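Local coordinates for uncharacterized protein (Eubacterium rectale, PDB 5COZ) that is of unknown function but probably carries a domain like that of the regulatory protein YycH and is probably a membrane-tethered lipoprotein, at residues A[186-192]-A[211-217]; A[48-53]-A[183-187]. All blocks are in the same frame, centred on the assembly; numbering follows the deposited sequence. Where two conformers were deposited one is given.

How the contacts relate
Contact 1 is the more buried of the two: strand 188-192 pairs with strand 211-220 by regular backbone hydrogen bonds, and leucine, valine and aromatic side chains fill both faces. Contact 2, partly buried, joins the end of strand 43-50, which belongs to the seven-stranded mixed sheet, to the loop 183-187 that leads into contact 1, so it bridges the two sheets of the chain. Its chemistry is mainly polar: a lysine, carboxylates, an asparagine and two bridging waters, with Trp-52 and Cys-184 packed between the polar ends. The contacts share Lys-186 and Asn-187, and they touch where Phe-217 packs on Trp-52 and its carbonyl oxygen probably accepts a hydrogen bond from Cys-184 N.

Contact 1: residues A[186-192]-A[211-217]; sequences KNELYVL and TYVFFMF
With CG of Leu-189 trans to the backbone N (chi1 175°) and CG of Phe-214 beside its own backbone N (chi1 -72°), the leucine methyl CD1 comes to rest over the centre of the phenylalanine ring, 3.6 Å from the centroid, a CH-pi contact. Asn-187 OD1 meets the same ring at its edge, 3.5 Å from Phe-214 CD2, with the amide plane nearly perpendicular to the ring; Asn-187 ND2 is hydrogen-bonded to Glu-169 OE2 of helix 165-178. On the other face of the sheet Tyr-190 turns the edge of its ring toward the face of Phe-215, Tyr-190 CE2 lying 3.8 Å from Phe-215 CG, the planes 55° apart. Tyr-190 OH donates to Glu-188 OE1 (2.6 Å), which it meets from above the carboxylate plane, while Arg-227 takes OE2 in a salt bridge. Between the two faces six backbone hydrogen bonds join the antiparallel strands, from Glu-188 with Phe-215 to Leu-192 with Thr-211. Beyond the Glu-188/Phe-215 pair a water accepts from Phe-217 N and donates to Lys-186 O. Leu-189, Tyr-212 and Phe-214 pack against helix 165-178, and Thr-211 and Val-213 reach helix 130-137. Strand 211-220 also pairs with strand 244-249, through backbone bonds such as Phe-214 with Ile-246, and so lies between it and strand 188-192.

Contact 2: residues A[48-53]-A[183-187]; sequences EINIWD and VCEKN
Lys-186 reaches across to the end of strand 43-50, where its NZ donates to Asn-50 OD1 (2.8 Å) and forms a salt bridge with Glu-48 OE2 (2.9 Å). The two acceptors are met differently: the asparagine oxygen in its carbonyl plane, on a lone pair, the glutamate oxygen from above the carboxylate plane. A fully extended chain, every torsion near 180°, carries the ammonium that far, and on the way CB, CG and CD pass alongside CZ3 of Trp-52. At the far end of the contact Asp-53 OD2 takes Glu-185 N on its syn lone pair (2.9 Å), while OD1 is linked through a water to Lys-186 N. One carboxylate thus holds two successive backbone amides of the loop, directly and through water. Between these polar ends Cys-184 SG makes an oblique sulfur-aromatic contact, 4.7 Å from the centroid of the Trp-52 five-membered ring, and also packs on Trp-52 CB. An alanine in place of Lys-186 would probably leave Glu-48 OE2 and Asn-50 OD1 without their shared ammonium donor and remove the CG and CD methylenes from beside Trp-52 CZ3.

In the next shell, a second water accepts from Asn-50 ND2, donates to Glu-48 OE1 and weakly accepts from NZ. Arg-155 forms a salt bridge with Glu-48 OE1, and Glu-300 accepts from Asn-50 ND2, so the groups carrying both acceptors are held by second partners. The indole NE1 bonds to Ser-302 OG, and Asn-50 CB lies 3.3 Å above the plane of one Trp-52 ring face, offset toward the rim. Strand 43-50 runs beside strand 295-311 in the mixed sheet, while the loop 183-187, between helix 165-178 and strand 188-192, lies against strands 211-220 and 223-224 of the antiparallel sheet.

Contact 1: residues A[186-192]-A[211-217]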
loop_
_atom_site.group_PDB
_atom_site.type_symbol
_atom_site.label_atom_id
_atom_site.label_comp_id
_atom_site.label_asym_id
_atom_site.label_seq_id
_atom_site.Cartn_x
_atom_site.Cartn_y
_atom_site.Cartn_z
ATOM N N LYS A 186 -5.850 -8.729 6.318
ATOM C CA LYS A 186 -6.419 -7.393 6.330
ATOM C C LYS A 186 -6.158 -6.680 5.003
ATOM O O LYS A 186 -5.031 -6.614 4.517
ATOM C CB LYS A 186 -5.862 -6.554 7.492
ATOM C CG LYS A 186 -6.385 -5.105 7.486
ATOM C CD LYS A 186 -5.873 -4.298 8.648
ATOM C CE LYS A 186 -6.341 -2.856 8.531
ATOM N NZ LYS A 186 -6.105 -2.117 9.831
ATOM N N ASN A 187 -7.229 -6.147 4.426
ATOM C CA ASN A 187 -7.131 -5.297 3.252
ATOM C C ASN A 187 -7.843 -3.982 3.597
ATOM O O ASN A 187 -8.477 -3.861 4.662
ATOM C CB ASN A 187 -7.702 -5.983 2.002
ATOM C CG ASN A 187 -9.033 -6.594 2.224
ATOM O OD1 ASN A 187 -9.998 -5.883 2.460
ATOM N ND2 ASN A 187 -9.092 -7.932 2.230
ATOM N N GLU A 188 -7.643 -2.981 2.769
ATOM C CA GLU A 188 -8.281 -1.684 2.926
ATOM C C GLU A 188 -9.256 -1.505 1.779
ATOM O O GLU A 188 -8.941 -1.846 0.639
ATOM C CB GLU A 188 -7.244 -0.547 2.916
ATOM C CG GLU A 188 -6.327 -0.596 4.128
ATOM C CD GLU A 188 -5.159 0.365 4.056
ATOM O OE1 GLU A 188 -4.923 0.974 2.984
ATOM O OE2 GLU A 188 -4.447 0.477 5.085
ATOM N N LEU A 189 -10.421 -0.964 2.077
ATOM C CA LEU A 189 -11.441 -0.757 1.071
ATOM C C LEU A 189 -11.748 0.731 0.912
ATOM O O LEU A 189 -12.114 1.412 1.881
ATOM C CB LEU A 189 -12.702 -1.546 1.465
ATOM C CG LEU A 189 -13.925 -1.334 0.538
ATOM C CD1 LEU A 189 -13.607 -1.669 -0.925
ATOM C CD2 LEU A 189 -15.095 -2.180 0.984
ATOM N N TYR A 190 -11.730 1.189 -0.350
ATOM C CA TYR A 190 -12.047 2.567 -0.722
ATOM C C TYR A 190 -13.287 2.555 -1.586
ATOM O O TYR A 190 -13.430 1.705 -2.476
ATOM C CB TYR A 190 -10.828 3.190 -1.455
ATOM C CG TYR A 190 -9.601 3.163 -0.563
ATOM C CD1 TYR A 190 -9.408 4.138 0.408
ATOM C CD2 TYR A 190 -8.716 2.090 -0.595
ATOM C CE1 TYR A 190 -8.364 4.054 1.324
ATOM C CE2 TYR A 190 -7.640 2.012 0.295
ATOM C CZ TYR A 190 -7.489 2.986 1.267
ATOM O OH TYR A 190 -6.460 2.950 2.167
ATOM N N VAL A 191 -14.239 3.435 -1.276
ATOM C CA VAL A 191 -15.518 3.516 -1.985
ATOM C C VAL A 191 -15.497 4.706 -2.933
ATOM O O VAL A 191 -15.520 5.876 -2.503
ATOM C CB VAL A 191 -16.695 3.595 -0.992
ATOM C CG1 VAL A 191 -18.025 3.654 -1.760
ATOM C CG2 VAL A 191 -16.693 2.392 -0.026
ATOM N N LEU A 192 -15.438 4.414 -4.238
ATOM C CA LEU A 192 -15.347 5.469 -5.245
ATOM C C LEU A 192 -16.736 5.682 -5.845
ATOM O O LEU A 192 -17.081 5.148 -6.908
ATOM C CB LEU A 192 -14.305 5.090 -6.301
ATOM C CG LEU A 192 -12.818 5.335 -5.967
ATOM C CD1 LEU A 192 -12.361 4.640 -4.676
ATOM C CD2 LEU A 192 -11.959 4.880 -7.126
ATOM N N THR A 211 -17.429 2.377 -7.980
ATOM C CA THR A 211 -16.358 1.383 -7.985
ATOM C C THR A 211 -15.844 1.145 -6.579
ATOM O O THR A 211 -15.671 2.098 -5.809
ATOM C CB THR A 211 -15.215 1.943 -8.876
ATOM O OG1 THR A 211 -15.705 2.165 -10.210
ATOM C CG2 THR A 211 -13.995 1.029 -8.952
ATOM N N TYR A 212 -15.619 -0.124 -6.229
ATOM C CA TYR A 212 -14.898 -0.456 -5.002
ATOM C C TYR A 212 -13.426 -0.593 -5.344
ATOM O O TYR A 212 -13.120 -1.204 -6.372
ATOM C CB TYR A 212 -15.336 -1.816 -4.452
ATOM C CG TYR A 212 -16.687 -1.892 -3.803
ATOM C CD1 TYR A 212 -16.967 -1.168 -2.640
ATOM C CD2 TYR A 212 -17.655 -2.764 -4.281
ATOM C CE1 TYR A 212 -18.187 -1.299 -1.988
ATOM C CE2 TYR A 212 -18.870 -2.925 -3.619
ATOM C CZ TYR A 212 -19.129 -2.197 -2.466
ATOM O OH TYR A 212 -20.344 -2.348 -1.830
ATOM N N VAL A 213 -12.521 -0.108 -4.504
ATOM C CA VAL A 213 -11.086 -0.312 -4.705
ATOM C C VAL A 213 -10.523 -0.970 -3.466
ATOM O O VAL A 213 -10.564 -0.377 -2.383
ATOM C CB VAL A 213 -10.325 0.996 -5.017
ATOM C CG1 VAL A 213 -8.804 0.756 -5.077
ATOM C CG2 VAL A 213 -10.809 1.614 -6.327
ATOM N N PHE A 214 -9.981 -2.178 -3.621
ATOM C CA PHE A 214 -9.278 -2.811 -2.519
ATOM C C PHE A 214 -7.808 -2.630 -2.651
ATOM O O PHE A 214 -7.264 -2.748 -3.749
ATOM C CB PHE A 214 -9.537 -4.325 -2.497
ATOM C CG PHE A 214 -10.934 -4.632 -2.046
ATOM C CD1 PHE A 214 -11.983 -4.704 -2.962
ATOM C CD2 PHE A 214 -11.195 -4.923 -0.717
ATOM C CE1 PHE A 214 -13.286 -5.002 -2.532
ATOM C CE2 PHE A 214 -12.499 -5.194 -0.281
ATOM C CZ PHE A 214 -13.531 -5.238 -1.196
ATOM N N PHE A 215 -7.150 -2.393 -1.512
ATOM C CA PHE A 215 -5.710 -2.493 -1.393
ATOM C C PHE A 215 -5.432 -3.738 -0.620
ATOM O O PHE A 215 -5.856 -3.855 0.519
ATOM C CB PHE A 215 -5.037 -1.301 -0.667
ATOM C CG PHE A 215 -4.852 -0.006 -1.406
ATOM C CD1 PHE A 215 -5.514 0.239 -2.613
ATOM C CD2 PHE A 215 -4.007 0.973 -0.904
ATOM C CE1 PHE A 215 -5.374 1.484 -3.265
ATOM C CE2 PHE A 215 -3.835 2.191 -1.577
ATOM C CZ PHE A 215 -4.510 2.435 -2.748
HETATM N N MSE A 216 -4.726 -4.669 -1.257
HETATM C CA MSE A 216 -4.248 -5.875 -0.577
HETATM C C MSE A 216 -2.753 -5.772 -0.475
HETATM O O MSE A 216 -2.125 -5.038 -1.231
HETATM C CB MSE A 216 -4.677 -7.135 -1.294
HETATM C CG MSE A 216 -6.134 -7.043 -1.661
HETATM SE SE MSE A 216 -6.715 -8.547 -2.643
HETATM C CE MSE A 216 -7.205 -9.421 -1.319
ATOM N N PHE A 217 -2.172 -6.455 0.519
ATOM C CA PHE A 217 -0.772 -6.265 0.795
ATOM C C PHE A 217 0.043 -7.545 0.692
ATOM O O PHE A 217 0.033 -8.367 1.597
ATOM C CB PHE A 217 -0.637 -5.639 2.203
ATOM C CG PHE A 217 -1.471 -4.383 2.345
ATOM C CD1 PHE A 217 -1.122 -3.218 1.669
ATOM C CD2 PHE A 217 -2.676 -4.405 3.047
ATOM C CE1 PHE A 217 -1.935 -2.085 1.731
ATOM C CE2 PHE A 217 -3.490 -3.267 3.119
ATOM C CZ PHE A 217 -3.105 -2.104 2.478
HETATM O O HOH W 1 -4.050 -7.671 2.219
#

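Contact 2: residues A[48-53]-A[183-187]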
loop_
_atom_site.group_PDB
_atom_site.type_symbol
_atom_site.label_atom_id
_atom_site.label_comp_id
_atom_site.label_asym_id
_atom_site.label_seq_id
_atom_site.Cartn_x
_atom_site.Cartn_y
_atom_site.Cartn_z
ATOM N N GLU A 48 -4.372 3.601 13.882
ATOM C CA GLU A 48 -4.493 2.175 13.669
ATOM C C GLU A 48 -3.187 1.548 14.147
ATOM O O GLU A 48 -2.123 2.188 14.085
ATOM C CB GLU A 48 -4.690 1.861 12.178
ATOM C CG GLU A 48 -6.072 2.192 11.652
ATOM C CD GLU A 48 -6.294 1.630 10.262
ATOM O OE1 GLU A 48 -5.697 2.177 9.307
ATOM O OE2 GLU A 48 -6.990 0.595 10.139
ATOM N N ILE A 49 -3.257 0.309 14.627
ATOM C CA ILE A 49 -2.105 -0.508 14.984
ATOM C C ILE A 49 -2.159 -1.709 14.071
ATOM O O ILE A 49 -3.157 -2.427 14.089
ATOM C CB ILE A 49 -2.113 -0.927 16.472
ATOM C CG1 ILE A 49 -2.252 0.297 17.426
ATOM C CG2 ILE A 49 -0.888 -1.803 16.813
ATOM C CD1 ILE A 49 -1.052 1.267 17.403
ATOM N N ASN A 50 -1.134 -1.896 13.241
ATOM C CA ASN A 50 -1.146 -3.004 12.273
ATOM C C ASN A 50 0.015 -3.935 12.458
ATOM O O ASN A 50 1.185 -3.570 12.192
ATOM C CB ASN A 50 -1.102 -2.448 10.854
ATOM C CG ASN A 50 -2.432 -1.970 10.355
ATOM O OD1 ASN A 50 -3.455 -2.631 10.577
ATOM N ND2 ASN A 50 -2.429 -0.872 9.584
ATOM N N ILE A 51 -0.285 -5.158 12.955
ATOM C CA ILE A 51 0.739 -6.206 13.060
ATOM C C ILE A 51 0.397 -7.330 12.066
ATOM O O ILE A 51 1.085 -8.349 12.011
ATOM C CB ILE A 51 1.029 -6.698 14.508
ATOM C CG1 ILE A 51 -0.225 -7.189 15.258
ATOM C CG2 ILE A 51 1.699 -5.551 15.269
ATOM C CD1 ILE A 51 -0.620 -8.641 14.937
ATOM N N TRP A 52 -0.695 -7.141 11.298
ATOM C CA TRP A 52 -1.023 -7.986 10.142
ATOM C C TRP A 52 -1.142 -9.441 10.589
ATOM O O TRP A 52 -1.823 -9.692 11.586
ATOM C CB TRP A 52 0.024 -7.744 9.024
ATOM C CG TRP A 52 0.192 -6.276 8.722
ATOM C CD1 TRP A 52 1.191 -5.452 9.167
ATOM C CD2 TRP A 52 -0.675 -5.461 7.916
ATOM N NE1 TRP A 52 1.003 -4.169 8.677
ATOM C CE2 TRP A 52 -0.146 -4.147 7.921
ATOM C CE3 TRP A 52 -1.897 -5.696 7.259
ATOM C CZ2 TRP A 52 -0.768 -3.087 7.248
ATOM C CZ3 TRP A 52 -2.502 -4.651 6.570
ATOM C CH2 TRP A 52 -1.961 -3.358 6.600
ATOM N N ASP A 53 -0.489 -10.387 9.890
ATOM C CA ASP A 53 -0.624 -11.787 10.250
ATOM C C ASP A 53 0.620 -12.319 10.971
ATOM O O ASP A 53 0.836 -13.536 11.022
ATOM C CB ASP A 53 -0.925 -12.610 8.981
ATOM C CG ASP A 53 -2.209 -12.182 8.285
ATOM O OD1 ASP A 53 -3.116 -11.677 8.968
ATOM O OD2 ASP A 53 -2.301 -12.347 7.064
ATOM N N VAL A 183 -1.195 -12.558 0.366
ATOM C CA VAL A 183 -1.446 -11.226 0.891
ATOM C C VAL A 183 -1.884 -11.332 2.352
ATOM O O VAL A 183 -2.392 -12.386 2.768
ATOM C CB VAL A 183 -2.511 -10.440 0.056
ATOM C CG1 VAL A 183 -2.026 -10.178 -1.379
ATOM C CG2 VAL A 183 -3.874 -11.145 0.057
ATOM N N CYS A 184 -1.756 -10.232 3.099
ATOM C CA CYS A 184 -2.298 -10.223 4.470
ATOM C C CYS A 184 -3.806 -10.433 4.461
ATOM O O CYS A 184 -4.501 -10.022 3.517
ATOM C CB CYS A 184 -1.976 -8.914 5.181
ATOM S SG CYS A 184 -0.213 -8.576 5.312
ATOM N N GLU A 185 -4.341 -10.968 5.569
ATOM C CA GLU A 185 -5.777 -11.118 5.705
ATOM C C GLU A 185 -6.463 -9.756 5.700
ATOM O O GLU A 185 -7.535 -9.629 5.099
ATOM C CB GLU A 185 -6.121 -11.881 6.991
ATOM C CG GLU A 185 -5.614 -13.310 6.964
ATOM C CD GLU A 185 -6.052 -14.227 8.093
ATOM O OE1 GLU A 185 -7.013 -13.886 8.823
ATOM O OE2 GLU A 185 -5.447 -15.316 8.221
ATOM N N LYS A 186 -5.850 -8.729 6.318
ATOM C CA LYS A 186 -6.419 -7.393 6.330
ATOM C C LYS A 186 -6.158 -6.680 5.003
ATOM O O LYS A 186 -5.031 -6.614 4.517
ATOM C CB LYS A 186 -5.862 -6.554 7.492
ATOM C CG LYS A 186 -6.385 -5.105 7.486
ATOM C CD LYS A 186 -5.873 -4.298 8.648
ATOM C CE LYS A 186 -6.341 -2.856 8.531
ATOM N NZ LYS A 186 -6.105 -2.117 9.831
ATOM N N ASN A 187 -7.229 -6.147 4.426
ATOM C CA ASN A 187 -7.131 -5.297 3.252
ATOM C C ASN A 187 -7.843 -3.982 3.597
ATOM O O ASN A 187 -8.477 -3.861 4.662
ATOM C CB ASN A 187 -7.702 -5.983 2.002
ATOM C CG ASN A 187 -9.033 -6.594 2.224
ATOM O OD1 ASN A 187 -9.998 -5.883 2.460
ATOM N ND2 ASN A 187 -9.092 -7.932 2.230
HETATM O O HOH W 2 -4.747 -0.056 7.771
HETATM O O HOH W 3 -3.734 -8.982 8.333
#